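Local atomic coordinates of beta-galactosidase (Streptococcus pneumoniae, PDB entry 4CU9), a protein that probably binds carbohydrate, being a calcium-containing carbohydrate-binding module of a multi-domain enzyme named for cleaving beta-galactosides. Residues E76-A88 / V174-E186. Sequence-based numbering, arbitrary orientation.
Sequences ERTVAQAKLHFFA and VAMIEMTFLAPSE. With CA (calcium ion), chain C.
Lys83 and Thr180 form the central hydrogen-bonded pair of an antiparallel ladder, Lys83 N giving to Thr180 O (2.9 Å) and Thr180 N returning to Lys83 O. The ladder runs outward through Gln81 with Leu182 and His85 with Glu178, and is a worked example of how bulges interrupt a regular antiparallel pairing without breaking its hydrogen bonding. Each flank carries a classic beta bulge. At one, Leu182 O accepts from both Ala80 N and Gln81 N; at the other, Ile177 and Glu178 together face His85, whose O takes a short bond from Ile177 N (2.7 Å) and a weak one from Glu178 N. A water donates to both Lys83 O and Thr180 O while lying 3.5 Å above the plane of the Phe181 ring.

Apolar contacts divide between the two faces. On the buried face, Met176 runs alongside Phe86, its CG 3.6 Å from Phe86 CD1 and its sulfur placed obliquely to the ring in a Met-aromatic contact. The bend at its last torsion (chi3 71°) turns CE toward Leu84 CD2, a tight pair at 3.4 Å; Trp163 of strand 160-166 also touches Leu84. At the corner, Ile177 CD1 sits over the centre of the His85 imidazole, a CH-pi contact 4.1 Å from the centroid, and also meets Phe87 CB. The edge of the Phe87 ring abuts Ala175 CB.

Metal ligation comes from the same bulge: Ile177 O (2.3 Å) and Glu178 OE1 bind calcium, joined by Tyr37, Asp40, Asp42 and a water. Gly41 N binds Glu178 OE2, which should help hold the carboxylate's rotation. In this galactose-binding-like beta-sandwich, the bulge thus serves two purposes: its Ile177 amide, with a weaker contribution from that of Glu178, continues the ladder to His85, while consecutive residues supply a carbonyl and a carboxylate that tie the strand to the calcium-binding loop.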
ATOM      1  N   GLU A  76       9.501   9.741 -11.779  1.00 17.60           N
ATOM      2  CA  GLU A  76      10.372   8.724 -11.239  1.00 18.96           C
ATOM      3  C   GLU A  76      11.094   9.253 -10.007  1.00 18.19           C
ATOM      4  O   GLU A  76      11.577  10.375  -9.991  1.00 18.10           O
ATOM      5  CB  GLU A  76      11.354   8.285 -12.306  1.00 22.02           C
ATOM      6  CG  GLU A  76      12.197   7.109 -11.892  1.00 24.72           C
ATOM      7  CD  GLU A  76      12.899   6.501 -13.092  1.00 30.41           C
ATOM      8  OE1 GLU A  76      12.281   5.664 -13.807  1.00 33.91           O
ATOM      9  OE2 GLU A  76      14.041   6.899 -13.319  1.00 30.86           O
ATOM     10  N   ARG A  77      11.186   8.450  -8.960  1.00 18.04           N
ATOM     11  CA  ARG A  77      11.993   8.810  -7.821  1.00 18.29           C
ATOM     12  C   ARG A  77      12.990   7.686  -7.545  1.00 16.53           C
ATOM     13  O   ARG A  77      12.757   6.505  -7.894  1.00 15.68           O
ATOM     14  CB  ARG A  77      11.114   9.027  -6.578  1.00 20.58           C
ATOM     15  CG  ARG A  77      10.048  10.132  -6.685  1.00 25.40           C
ATOM     16  CD  ARG A  77      10.402  11.435  -5.958  1.00 28.39           C
ATOM     17  NE  ARG A  77       9.404  12.511  -6.167  1.00 33.05           N
ATOM     18  CZ  ARG A  77       8.139  12.513  -5.714  1.00 36.43           C
ATOM     19  NH1 ARG A  77       7.653  11.511  -5.001  1.00 35.31           N
ATOM     20  NH2 ARG A  77       7.344  13.544  -5.966  1.00 39.24           N
ATOM     21  N   THR A  78      14.068   8.037  -6.851  1.00 14.83           N
ATOM     22  CA  THR A  78      14.958   7.024  -6.294  1.00 14.23           C
ATOM     23  C   THR A  78      14.640   6.830  -4.808  1.00 13.47           C
ATOM     24  O   THR A  78      14.691   7.770  -4.015  1.00 13.15           O
ATOM     25  CB  THR A  78      16.449   7.378  -6.475  1.00 15.74           C
ATOM     26  OG1 THR A  78      16.758   7.503  -7.861  1.00 16.73           O
ATOM     27  CG2 THR A  78      17.339   6.318  -5.889  1.00 15.19           C
ATOM     28  N   VAL A  79      14.347   5.597  -4.424  1.00 13.20           N
ATOM     29  CA  VAL A  79      13.986   5.285  -3.024  1.00 13.06           C
ATOM     30  C   VAL A  79      14.814   4.140  -2.454  1.00 12.29           C
ATOM     31  O   VAL A  79      15.239   3.264  -3.163  1.00 13.61           O
ATOM     32  CB  VAL A  79      12.473   5.003  -2.858  1.00 13.10           C
ATOM     33  CG1 VAL A  79      11.683   6.269  -3.181  1.00 14.01           C
ATOM     34  CG2 VAL A  79      12.001   3.879  -3.769  1.00 13.25           C
ATOM     35  N   ALA A  80      15.080   4.184  -1.161  1.00 12.84           N
ATOM     36  CA  ALA A  80      15.883   3.156  -0.496  1.00 12.58           C
ATOM     37  C   ALA A  80      15.407   2.902   0.933  1.00 12.49           C
ATOM     38  O   ALA A  80      16.035   2.150   1.692  1.00 11.77           O
ATOM     39  CB  ALA A  80      17.369   3.553  -0.499  1.00 13.85           C
ATOM     40  N   GLN A  81      14.356   3.586   1.345  1.00 11.66           N
ATOM     41  CA  GLN A  81      13.849   3.426   2.699  1.00 12.80           C
ATOM     42  C   GLN A  81      12.321   3.500   2.643  1.00 12.49           C
ATOM     43  O   GLN A  81      11.744   4.085   1.713  1.00 10.84           O
ATOM     44  CB  GLN A  81      14.397   4.517   3.618  1.00 14.68           C
ATOM     45  CG  GLN A  81      15.935   4.641   3.618  1.00 17.71           C
ATOM     46  CD  GLN A  81      16.403   5.724   4.563  1.00 19.90           C
ATOM     47  OE1 GLN A  81      16.776   6.828   4.148  1.00 24.29           O
ATOM     48  NE2 GLN A  81      16.371   5.421   5.828  1.00 22.77           N
ATOM     49  N   ALA A  82      11.686   2.909   3.637  1.00 12.11           N
ATOM     50  CA  ALA A  82      10.234   2.921   3.735  1.00 12.09           C
ATOM     51  C   ALA A  82       9.833   2.901   5.181  1.00 12.14           C
ATOM     52  O   ALA A  82      10.584   2.464   6.056  1.00 13.10           O
ATOM     53  CB  ALA A  82       9.624   1.741   3.004  1.00 12.22           C
ATOM     54  N   LYS A  83       8.624   3.379   5.426  1.00 11.35           N
ATOM     55  CA  LYS A  83       7.999   3.302   6.742  1.00 12.20           C
ATOM     56  C   LYS A  83       6.627   2.696   6.605  1.00 11.65           C
ATOM     57  O   LYS A  83       5.893   2.993   5.644  1.00 11.81           O
ATOM     58  CB  LYS A  83       7.846   4.669   7.372  1.00 13.29           C
ATOM     59  CG  LYS A  83       9.190   5.232   7.786  1.00 15.09           C
ATOM     60  CD  LYS A  83       9.076   6.687   8.145  1.00 17.24           C
ATOM     61  CE  LYS A  83      10.436   7.291   8.418  1.00 18.91           C
ATOM     62  NZ  LYS A  83      10.831   7.053   9.827  1.00 21.58           N
ATOM     63  N   LEU A  84       6.289   1.882   7.585  1.00 11.86           N
ATOM     64  CA  LEU A  84       5.033   1.170   7.627  1.00 13.01           C
ATOM     65  C   LEU A  84       4.400   1.337   8.990  1.00 12.40           C
ATOM     66  O   LEU A  84       5.074   1.073  10.004  1.00 13.74           O
ATOM     67  CB  LEU A  84       5.323  -0.316   7.398  1.00 14.18           C
ATOM     68  CG  LEU A  84       5.832  -0.735   6.030  1.00 15.57           C
ATOM     69  CD1 LEU A  84       6.290  -2.178   6.011  1.00 16.92           C
ATOM     70  CD2 LEU A  84       4.680  -0.608   5.081  1.00 16.41           C
ATOM     71  N   HIS A  85       3.142   1.771   9.051  1.00 11.51           N
ATOM     72  CA  HIS A  85       2.410   1.846  10.329  1.00 12.74           C
ATOM     73  C   HIS A  85       1.127   1.030  10.199  1.00 12.02           C
ATOM     74  O   HIS A  85       0.191   1.452   9.496  1.00 11.85           O
ATOM     75  CB  HIS A  85       2.046   3.294  10.632  1.00 13.88           C
ATOM     76  CG  HIS A  85       1.647   3.559  12.051  1.00 16.40           C
ATOM     77  ND1 HIS A  85       1.390   2.568  12.969  1.00 18.49           N
ATOM     78  CD2 HIS A  85       1.481   4.732  12.713  1.00 17.88           C
ATOM     79  CE1 HIS A  85       1.087   3.114  14.140  1.00 18.50           C
ATOM     80  NE2 HIS A  85       1.147   4.427  14.013  1.00 20.57           N
ATOM     81  N   PHE A  86       1.077  -0.117  10.851  1.00 11.33           N
ATOM     82  CA  PHE A  86      -0.074  -0.993  10.796  1.00 11.49           C
ATOM     83  C   PHE A  86      -1.023  -0.740  11.942  1.00 13.08           C
ATOM     84  O   PHE A  86      -0.622  -0.236  13.006  1.00 12.35           O
ATOM     85  CB  PHE A  86       0.371  -2.459  10.795  1.00 11.06           C
ATOM     86  CG  PHE A  86       1.130  -2.841   9.561  1.00 10.58           C
ATOM     87  CD1 PHE A  86       0.462  -3.025   8.368  1.00 10.91           C
ATOM     88  CD2 PHE A  86       2.492  -3.052   9.591  1.00 10.82           C
ATOM     89  CE1 PHE A  86       1.134  -3.364   7.222  1.00 10.44           C
ATOM     90  CE2 PHE A  86       3.165  -3.419   8.469  1.00 10.62           C
ATOM     91  CZ  PHE A  86       2.484  -3.596   7.287  1.00 10.93           C
ATOM     92  N   PHE A  87      -2.273  -1.161  11.736  1.00 13.37           N
ATOM     93  CA  PHE A  87      -3.320  -1.015  12.723  1.00 14.38           C
ATOM     94  C   PHE A  87      -3.933  -2.378  12.932  1.00 13.86           C
ATOM     95  O   PHE A  87      -3.838  -3.229  12.058  1.00 12.86           O
ATOM     96  CB  PHE A  87      -4.396  -0.075  12.202  1.00 15.89           C
ATOM     97  CG  PHE A  87      -5.659  -0.033  13.039  1.00 18.54           C
ATOM     98  CD1 PHE A  87      -5.737   0.785  14.144  1.00 19.96           C
ATOM     99  CD2 PHE A  87      -6.782  -0.762  12.671  1.00 19.54           C
ATOM    100  CE1 PHE A  87      -6.898   0.855  14.899  1.00 22.72           C
ATOM    101  CE2 PHE A  87      -7.956  -0.673  13.392  1.00 22.07           C
ATOM    102  CZ  PHE A  87      -8.012   0.131  14.518  1.00 22.37           C
ATOM    103  N   ALA A  88      -4.530  -2.584  14.102  1.00 13.21           N
ATOM    104  CA  ALA A  88      -5.300  -3.810  14.339  1.00 12.77           C
ATOM    105  C   ALA A  88      -6.526  -3.527  15.164  1.00 14.31           C
ATOM    106  O   ALA A  88      -6.524  -2.644  16.006  1.00 14.86           O
ATOM    107  CB  ALA A  88      -4.431  -4.840  15.039  1.00 12.55           C
ATOM    108  N   VAL A 174      -6.123  -6.504   6.096  1.00 10.68           N
ATOM    109  CA  VAL A 174      -4.939  -5.762   6.555  1.00 10.30           C
ATOM    110  C   VAL A 174      -5.366  -4.335   6.824  1.00  9.86           C
ATOM    111  O   VAL A 174      -6.242  -3.777   6.120  1.00  9.27           O
ATOM    112  CB  VAL A 174      -3.796  -5.813   5.499  1.00 10.27           C
ATOM    113  CG1 VAL A 174      -2.530  -5.040   5.948  1.00 10.07           C
ATOM    114  CG2 VAL A 174      -3.446  -7.249   5.177  1.00 10.00           C
ATOM    115  N   ALA A 175      -4.752  -3.718   7.838  1.00  9.71           N
ATOM    116  CA  ALA A 175      -5.015  -2.330   8.162  1.00  9.85           C
ATOM    117  C   ALA A 175      -3.736  -1.519   8.339  1.00  9.86           C
ATOM    118  O   ALA A 175      -2.746  -2.006   8.926  1.00  9.86           O
ATOM    119  CB  ALA A 175      -5.882  -2.226   9.417  1.00  9.86           C
ATOM    120  N   MET A 176      -3.727  -0.317   7.774  1.00 10.57           N
ATOM    121  CA  MET A 176      -2.576   0.562   7.841  1.00 11.66           C
ATOM    122  C   MET A 176      -2.954   1.986   8.068  1.00 12.66           C
ATOM    123  O   MET A 176      -3.961   2.492   7.520  1.00 12.95           O
ATOM    124  CB  MET A 176      -1.706   0.530   6.555  1.00 12.82           C
ATOM    125  CG  MET A 176      -1.225  -0.817   6.110  1.00 13.31           C
ATOM    126  SD  MET A 176      -0.050  -0.761   4.727  1.00 14.99           S
ATOM    127  CE  MET A 176       1.393  -0.095   5.484  1.00 15.40           C
ATOM    128  N   ILE A 177      -2.097   2.653   8.835  1.00 11.88           N
ATOM    129  CA  ILE A 177      -2.275   4.063   9.137  1.00 12.44           C
ATOM    130  C   ILE A 177      -1.390   4.955   8.277  1.00 11.97           C
ATOM    131  O   ILE A 177      -1.739   6.093   8.023  1.00 12.38           O
ATOM    132  CB  ILE A 177      -2.009   4.294  10.640  1.00 13.05           C
ATOM    133  CG1 ILE A 177      -3.149   3.675  11.440  1.00 14.68           C
ATOM    134  CG2 ILE A 177      -1.862   5.767  10.989  1.00 14.27           C
ATOM    135  CD1 ILE A 177      -2.753   3.377  12.879  1.00 15.76           C
ATOM    136  N   GLU A 178      -0.220   4.451   7.897  1.00 11.24           N
ATOM    137  CA  GLU A 178       0.680   5.205   7.058  1.00 11.49           C
ATOM    138  C   GLU A 178       1.615   4.284   6.294  1.00 11.42           C
ATOM    139  O   GLU A 178       2.022   3.232   6.780  1.00 10.87           O
ATOM    140  CB  GLU A 178       1.471   6.246   7.874  1.00 11.26           C
ATOM    141  CG  GLU A 178       2.149   7.328   7.036  1.00 12.41           C
ATOM    142  CD  GLU A 178       1.224   8.421   6.533  1.00 12.51           C
ATOM    143  OE1 GLU A 178       0.008   8.444   6.886  1.00 13.45           O
ATOM    144  OE2 GLU A 178       1.715   9.300   5.790  1.00 12.24           O
ATOM    145  N   MET A 179       1.934   4.705   5.077  1.00 10.98           N
ATOM    146  CA  MET A 179       2.919   4.009   4.255  1.00 11.50           C
ATOM    147  C   MET A 179       3.707   5.099   3.559  1.00 11.50           C
ATOM    148  O   MET A 179       3.108   5.947   2.903  1.00 11.61           O
ATOM    149  CB  MET A 179       2.213   3.130   3.237  1.00 11.68           C
ATOM    150  CG  MET A 179       3.105   2.538   2.184  1.00 12.61           C
ATOM    151  SD  MET A 179       2.229   1.591   0.951  1.00 12.86           S
ATOM    152  CE  MET A 179       1.407   0.305   1.849  1.00 12.43           C
ATOM    153  N   THR A 180       5.028   5.050   3.671  1.00 11.34           N
ATOM    154  CA  THR A 180       5.912   6.070   3.106  1.00 11.61           C
ATOM    155  C   THR A 180       7.115   5.404   2.441  1.00 11.14           C
ATOM    156  O   THR A 180       7.624   4.354   2.926  1.00 11.31           O
ATOM    157  CB  THR A 180       6.430   7.006   4.226  1.00 12.43           C
ATOM    158  OG1 THR A 180       5.364   7.355   5.108  1.00 14.54           O
ATOM    159  CG2 THR A 180       6.978   8.268   3.660  1.00 13.92           C
ATOM    160  N   PHE A 181       7.570   6.018   1.350  1.00 10.86           N
ATOM    161  CA  PHE A 181       8.810   5.640   0.691  1.00 11.13           C
ATOM    162  C   PHE A 181       9.729   6.843   0.693  1.00 12.15           C
ATOM    163  O   PHE A 181       9.257   7.963   0.488  1.00 13.05           O
ATOM    164  CB  PHE A 181       8.540   5.147  -0.723  1.00 10.77           C
ATOM    165  CG  PHE A 181       7.632   3.956  -0.742  1.00 10.89           C
ATOM    166  CD1 PHE A 181       8.126   2.691  -0.466  1.00 11.23           C
ATOM    167  CD2 PHE A 181       6.262   4.121  -0.915  1.00 10.83           C
ATOM    168  CE1 PHE A 181       7.274   1.595  -0.444  1.00 10.69           C
ATOM    169  CE2 PHE A 181       5.404   3.028  -0.878  1.00 11.10           C
ATOM    170  CZ  PHE A 181       5.915   1.771  -0.615  1.00 10.99           C
ATOM    171  N   LEU A 182      11.031   6.628   0.889  1.00 11.60           N
ATOM    172  CA  LEU A 182      11.941   7.760   1.049  1.00 13.48           C
ATOM    173  C   LEU A 182      13.259   7.565   0.315  1.00 13.26           C
ATOM    174  O   LEU A 182      13.657   6.451   0.070  1.00 12.57           O
ATOM    175  CB  LEU A 182      12.226   7.997   2.521  1.00 15.35           C
ATOM    176  CG  LEU A 182      11.042   8.354   3.432  1.00 17.26           C
ATOM    177  CD1 LEU A 182      11.532   8.486   4.859  1.00 18.82           C
ATOM    178  CD2 LEU A 182      10.326   9.636   3.014  1.00 18.51           C
ATOM    179  N   ALA A 183      13.923   8.685   0.030  1.00 13.97           N
ATOM    180  CA  ALA A 183      15.181   8.758  -0.704  1.00 15.62           C
ATOM    181  C   ALA A 183      16.276   8.087   0.089  1.00 16.55           C
ATOM    182  O   ALA A 183      16.158   7.961   1.295  1.00 15.84           O
ATOM    183  CB  ALA A 183      15.574  10.220  -0.985  1.00 16.42           C
ATOM    184  N   PRO A 184      17.345   7.650  -0.589  1.00 18.48           N
ATOM    185  CA  PRO A 184      18.494   7.119   0.146  1.00 21.25           C
ATOM    186  C   PRO A 184      19.093   8.082   1.163  1.00 24.16           C
ATOM    187  O   PRO A 184      18.981   9.309   1.010  1.00 20.16           O
ATOM    188  CB  PRO A 184      19.541   6.845  -0.958  1.00 21.43           C
ATOM    189  CG  PRO A 184      18.781   6.841  -2.243  1.00 20.70           C
ATOM    190  CD  PRO A 184      17.554   7.668  -2.041  1.00 20.05           C
ATOM    191  N   SER A 185      19.737   7.506   2.186  1.00 30.19           N
ATOM    192  CA  SER A 185      20.782   8.206   2.928  1.00 38.22           C
ATOM    193  C   SER A 185      21.962   8.398   1.940  1.00 41.56           C
ATOM    194  O   SER A 185      22.351   7.424   1.304  1.00 45.37           O
ATOM    195  CB  SER A 185      21.227   7.389   4.151  1.00 36.81           C
ATOM    196  OG  SER A 185      20.158   7.281   5.079  1.00 38.31           O
ATOM    197  N   GLU A 186      22.572   9.577   1.818  1.00 44.74           N
ATOM    198  CA  GLU A 186      22.511  10.680   2.774  1.00 47.72           C
ATOM    199  C   GLU A 186      21.143  10.927   3.353  1.00 45.92           C
ATOM    200  O   GLU A 186      21.013  10.989   4.570  1.00 50.02           O
ATOM    201  CB  GLU A 186      23.041  11.990   2.146  1.00 48.54           C
ATOM    202  CG  GLU A 186      23.995  12.778   3.038  1.00 48.23           C
ATOM    203  CD  GLU A 186      23.408  13.158   4.401  1.00 49.82           C
ATOM    204  OE1 GLU A 186      22.186  13.425   4.477  1.00 50.23           O
ATOM    205  OE2 GLU A 186      24.165  13.200   5.403  1.00 45.62           O
TER
HETATM  206 CA    CA C2999      -2.081   8.342   7.677  1.00 12.54          CA
HETATM  207  O   HOH W   1       6.328   1.871   2.984  1.00 10.88           O
HETATM  208  O   HOH W   2      -4.001   8.319   8.966  1.00 12.39           O